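Local coordinates for BtGH115A (Bacteroides thetaiotaomicron, PDB 5BY3), which probably hydrolyses glycosidic bonds as a family GH115 4-O-methyl-alpha-glucuronidase with specificity for decorated arabinogalactans, at residues Y372-P377 / E730-N735; N699-V702 / K706-F709. One frame throughout, in Å; residues are numbered along the deposited sequence.

Contact 1 joins distant parts of the chain: the loop 372-377, which follows strand 362-366 of the eight-stranded parallel beta barrel of the TIM-barrel region, and helix 730-738 in the C-terminal region. Contact 2 is local, bringing together the two ends of the loop that connects strands 689-696 and 708-713 of the C-terminal region. Along the chain it is nested inside the long loop closed by contact 1, and their centres lie about 10 Å apart. They meet at H700, which packs against Y372, I373 and R374, while F376 touches V702. D368 hydrogen-bonds both W732 and H700, so both contacts belong to one interface between the C-terminal region and the barrel.

Contact 1: Y372-P377 / E730-N735; sequences YIRHFP and EEWKEN
R374 reaches from a loop of the TIM-barrel region to W732 on helix 730-738 of the C-terminal region, forming an off-centre cation-pi contact between the two. The terminal NH2 does the touching. It lies over one face of the indole, 3.5 Å above the plane and displaced toward the rim. The guanidinium is tilted rather than stacked flat, its plane 35° from that of the indole, and the two side chains cross at about a right angle. CZ of R374 stands 4.6 Å from the centroid of the W732 five-membered ring, 26° off its normal.

The indole can meet the loop because CG of W732 is anti to the backbone N (chi1 173°), which carries the ring out from the helix. D368, in the same barrel loop, accepts a hydrogen bond from NE1 of W732 and probably helps fix the rotation of the ring; its carboxylate also bonds the backbone N of Y372, which ties the acceptor to the loop. The opposing segments are otherwise sparsely joined, but Y372 OH bonds N739 just beyond the helix, giving another polar tie between loop and C-terminal region. Over the indole, NH2 of R374 sits above the NE1-CE2 bond of W732, 3.6 Å from each of these two atoms.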
# COMPACT_ATOMS: atom_id res chain seq x y z
N TYR A 372 1.25 -0.86 10.07
CA TYR A 372 0.47 -0.67 11.30
C TYR A 372 0.23 0.80 11.61
O TYR A 372 1.16 1.54 12.00
CB TYR A 372 1.15 -1.34 12.49
CG TYR A 372 1.36 -2.82 12.28
CD1 TYR A 372 0.29 -3.73 12.41
CD2 TYR A 372 2.62 -3.33 11.90
CE1 TYR A 372 0.47 -5.11 12.23
CE2 TYR A 372 2.81 -4.68 11.70
CZ TYR A 372 1.74 -5.57 11.86
OH TYR A 372 1.98 -6.91 11.69
N ILE A 373 -1.02 1.21 11.42
CA ILE A 373 -1.45 2.62 11.65
C ILE A 373 -1.18 3.08 13.10
O ILE A 373 -1.64 2.44 14.05
CB ILE A 373 -2.92 2.82 11.22
CG1 ILE A 373 -3.00 2.58 9.71
CG2 ILE A 373 -3.42 4.22 11.55
CD1 ILE A 373 -4.40 2.48 9.12
N ARG A 374 -0.42 4.18 13.26
CA ARG A 374 -0.05 4.66 14.62
C ARG A 374 -1.22 5.36 15.36
O ARG A 374 -1.36 5.24 16.58
CB ARG A 374 1.21 5.54 14.61
CG ARG A 374 2.51 4.81 14.25
CD ARG A 374 3.66 5.44 15.04
NE ARG A 374 4.94 4.78 14.86
CZ ARG A 374 5.47 3.91 15.71
NH1 ARG A 374 4.83 3.56 16.83
NH2 ARG A 374 6.65 3.39 15.44
N HIS A 375 -2.08 6.08 14.63
CA HIS A 375 -3.12 6.84 15.32
C HIS A 375 -4.44 6.85 14.59
O HIS A 375 -4.50 7.15 13.39
CB HIS A 375 -2.66 8.27 15.64
CG HIS A 375 -3.67 9.06 16.40
ND1 HIS A 375 -3.70 9.10 17.78
CD2 HIS A 375 -4.73 9.80 15.98
CE1 HIS A 375 -4.72 9.85 18.17
NE2 HIS A 375 -5.37 10.27 17.10
N PHE A 376 -5.48 6.54 15.36
CA PHE A 376 -6.88 6.63 14.95
C PHE A 376 -7.59 7.85 15.57
O PHE A 376 -7.38 8.13 16.77
CB PHE A 376 -7.60 5.33 15.30
CG PHE A 376 -7.08 4.15 14.55
CD1 PHE A 376 -6.01 3.39 15.06
CD2 PHE A 376 -7.64 3.80 13.30
CE1 PHE A 376 -5.51 2.30 14.34
CE2 PHE A 376 -7.13 2.72 12.59
CZ PHE A 376 -6.08 1.95 13.12
N PRO A 377 -8.42 8.58 14.78
CA PRO A 377 -8.99 9.87 15.21
C PRO A 377 -9.85 9.72 16.44
O PRO A 377 -10.71 8.83 16.48
CB PRO A 377 -9.87 10.31 14.03
CG PRO A 377 -9.54 9.39 12.90
CD PRO A 377 -9.01 8.13 13.50
N GLU A 730 13.36 -0.98 20.83
CA GLU A 730 13.88 -2.31 20.55
C GLU A 730 12.76 -3.36 20.32
O GLU A 730 12.81 -4.12 19.33
CB GLU A 730 14.82 -2.73 21.70
CG GLU A 730 15.61 -4.01 21.48
CD GLU A 730 16.47 -3.96 20.23
OE1 GLU A 730 17.00 -2.87 19.90
OE2 GLU A 730 16.58 -5.02 19.57
N GLU A 731 11.74 -3.37 21.19
CA GLU A 731 10.59 -4.26 21.05
C GLU A 731 9.76 -4.01 19.79
O GLU A 731 9.34 -4.97 19.13
CB GLU A 731 9.67 -4.20 22.26
CG GLU A 731 8.69 -5.34 22.33
CD GLU A 731 7.90 -5.34 23.61
OE1 GLU A 731 6.94 -4.53 23.79
OE2 GLU A 731 8.25 -6.18 24.46
N TRP A 732 9.52 -2.75 19.46
CA TRP A 732 8.83 -2.41 18.24
C TRP A 732 9.63 -2.92 17.01
O TRP A 732 9.03 -3.30 16.00
CB TRP A 732 8.52 -0.91 18.17
CG TRP A 732 7.95 -0.51 16.82
CD1 TRP A 732 6.63 -0.54 16.43
CD2 TRP A 732 8.70 -0.12 15.66
NE1 TRP A 732 6.51 -0.15 15.09
CE2 TRP A 732 7.76 0.11 14.60
CE3 TRP A 732 10.06 0.09 15.41
CZ2 TRP A 732 8.16 0.56 13.34
CZ3 TRP A 732 10.44 0.49 14.13
CH2 TRP A 732 9.50 0.72 13.12
N LYS A 733 10.95 -2.95 17.11
CA LYS A 733 11.79 -3.31 15.97
C LYS A 733 11.63 -4.81 15.76
O LYS A 733 11.42 -5.25 14.65
CB LYS A 733 13.27 -2.95 16.23
CG LYS A 733 13.60 -1.50 15.92
CD LYS A 733 15.01 -1.16 16.39
CE LYS A 733 15.35 0.32 16.17
NZ LYS A 733 16.69 0.63 16.76
N GLU A 734 11.72 -5.55 16.85
CA GLU A 734 11.46 -6.97 16.92
C GLU A 734 10.06 -7.25 16.38
O GLU A 734 9.90 -8.13 15.53
CB GLU A 734 11.57 -7.43 18.38
CG GLU A 734 12.80 -8.24 18.75
CD GLU A 734 14.03 -7.85 17.96
OE1 GLU A 734 14.55 -6.75 18.19
OE2 GLU A 734 14.49 -8.65 17.10
N ASN A 735 9.07 -6.49 16.86
CA ASN A 735 7.68 -6.71 16.53
C ASN A 735 7.50 -6.69 15.00
O ASN A 735 7.01 -7.63 14.45
CB ASN A 735 6.77 -5.65 17.18
CG ASN A 735 6.40 -5.97 18.66
OD1 ASN A 735 6.89 -6.93 19.29
ND2 ASN A 735 5.50 -5.13 19.22

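Contact 2: N699-V702 / K706-F709; sequences NHPV and KLRF
The backbones of 699-702 and 706-709 come together at P701 and L707, whose CA atoms are 5.4 Å apart, as the chain turns back on itself toward the start of strand 708-713. L707 supplies the principal side chain, pointing at the opposite segment with CG anti to its carbonyl carbon (chi1 -70°). Its branches are used unequally: CD1 reaches along the backbone of 699-701, whereas the branch point rests on the proline. CD1 of L707 lies 3.7 Å from N of P701; its 3.1 Å approach to O of N699 is unusually short and doubtful at this resolution. CG of L707 packs 3.8 Å from CA of P701.

The leucine and the proline ring cross at about a right angle, and the ring meets the methyl through its CD atom, 4.2 Å from CD1 of L707. Farther round the ring, CG of P701 comes 3.7 Å from the backbone N of K706, so the proline bears on both residues that lead into the strand. CB of K706 points away from 699-702, and its NZ forms a salt bridge with E724. CB of H700 also points away from 706-709; its NE2 hydrogen-bonds D368, and its side chain packs on Y372 and R374 of the barrel loop.

F709 is backbone-bonded with I721 in strand 719-722, and L707 with Y723 just past that strand. The loop thus joins strand 689-696 of one antiparallel sheet to strand 708-713 of another, consistent with the beta-sandwich expected of a galactose-binding-like C-terminal domain.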
# COMPACT_ATOMS: atom_id res chain seq x y z
N ASN A 699 -0.11 -4.76 16.27
CA ASN A 699 -0.71 -3.49 15.89
C ASN A 699 -0.64 -2.47 17.07
O ASN A 699 -0.12 -2.79 18.17
CB ASN A 699 -2.12 -3.69 15.34
CG ASN A 699 -3.09 -4.13 16.40
OD1 ASN A 699 -3.66 -3.29 17.08
ND2 ASN A 699 -3.26 -5.42 16.56
N HIS A 700 -1.13 -1.24 16.81
CA HIS A 700 -1.03 -0.13 17.76
C HIS A 700 -2.43 0.18 18.34
O HIS A 700 -3.45 -0.08 17.66
CB HIS A 700 -0.45 1.11 17.06
CG HIS A 700 0.95 0.94 16.55
ND1 HIS A 700 2.05 0.89 17.38
CD2 HIS A 700 1.44 0.85 15.28
CE1 HIS A 700 3.15 0.75 16.66
NE2 HIS A 700 2.81 0.71 15.39
N PRO A 701 -2.50 0.76 19.57
CA PRO A 701 -3.81 1.04 20.23
C PRO A 701 -4.83 1.76 19.34
O PRO A 701 -4.45 2.64 18.55
CB PRO A 701 -3.43 1.95 21.43
CG PRO A 701 -1.99 1.62 21.70
CD PRO A 701 -1.36 1.30 20.36
N VAL A 702 -6.09 1.37 19.42
CA VAL A 702 -7.12 2.02 18.58
C VAL A 702 -7.70 3.25 19.25
O VAL A 702 -8.06 4.22 18.59
CB VAL A 702 -8.25 1.06 18.17
CG1 VAL A 702 -9.17 1.73 17.15
CG2 VAL A 702 -7.67 -0.25 17.63
N LYS A 706 -3.21 2.12 25.14
CA LYS A 706 -3.00 0.92 25.94
C LYS A 706 -2.77 -0.48 25.39
O LYS A 706 -1.74 -1.03 25.70
CB LYS A 706 -3.80 0.96 27.24
CG LYS A 706 -3.08 1.75 28.33
CD LYS A 706 -2.09 0.87 29.11
CE LYS A 706 -0.63 1.03 28.68
NZ LYS A 706 0.30 0.23 29.52
N LEU A 707 -3.67 -1.08 24.61
CA LEU A 707 -3.54 -2.57 24.27
C LEU A 707 -3.09 -3.58 25.34
O LEU A 707 -1.89 -3.93 25.43
CB LEU A 707 -2.67 -2.84 23.03
CG LEU A 707 -3.17 -2.46 21.63
CD1 LEU A 707 -2.07 -2.79 20.61
CD2 LEU A 707 -4.50 -3.12 21.30
N ARG A 708 -4.04 -4.10 26.11
CA ARG A 708 -3.71 -5.17 27.06
C ARG A 708 -4.72 -6.33 27.20
O ARG A 708 -5.85 -6.26 26.73
CB ARG A 708 -3.31 -4.58 28.42
CG ARG A 708 -4.39 -3.80 29.13
CD ARG A 708 -3.84 -2.51 29.69
NE ARG A 708 -4.85 -1.51 29.42
CZ ARG A 708 -5.70 -0.99 30.30
NH1 ARG A 708 -5.65 -1.33 31.58
NH2 ARG A 708 -6.58 -0.09 29.87
N PHE A 709 -4.27 -7.41 27.82
CA PHE A 709 -5.09 -8.58 28.06
C PHE A 709 -4.87 -9.12 29.47
O PHE A 709 -4.01 -8.64 30.18
CB PHE A 709 -4.87 -9.68 26.98
CG PHE A 709 -3.45 -10.20 26.88
CD1 PHE A 709 -2.53 -9.58 26.02
CD2 PHE A 709 -3.04 -11.32 27.61
CE1 PHE A 709 -1.22 -10.07 25.91
CE2 PHE A 709 -1.74 -11.82 27.50
CZ PHE A 709 -0.82 -11.20 26.64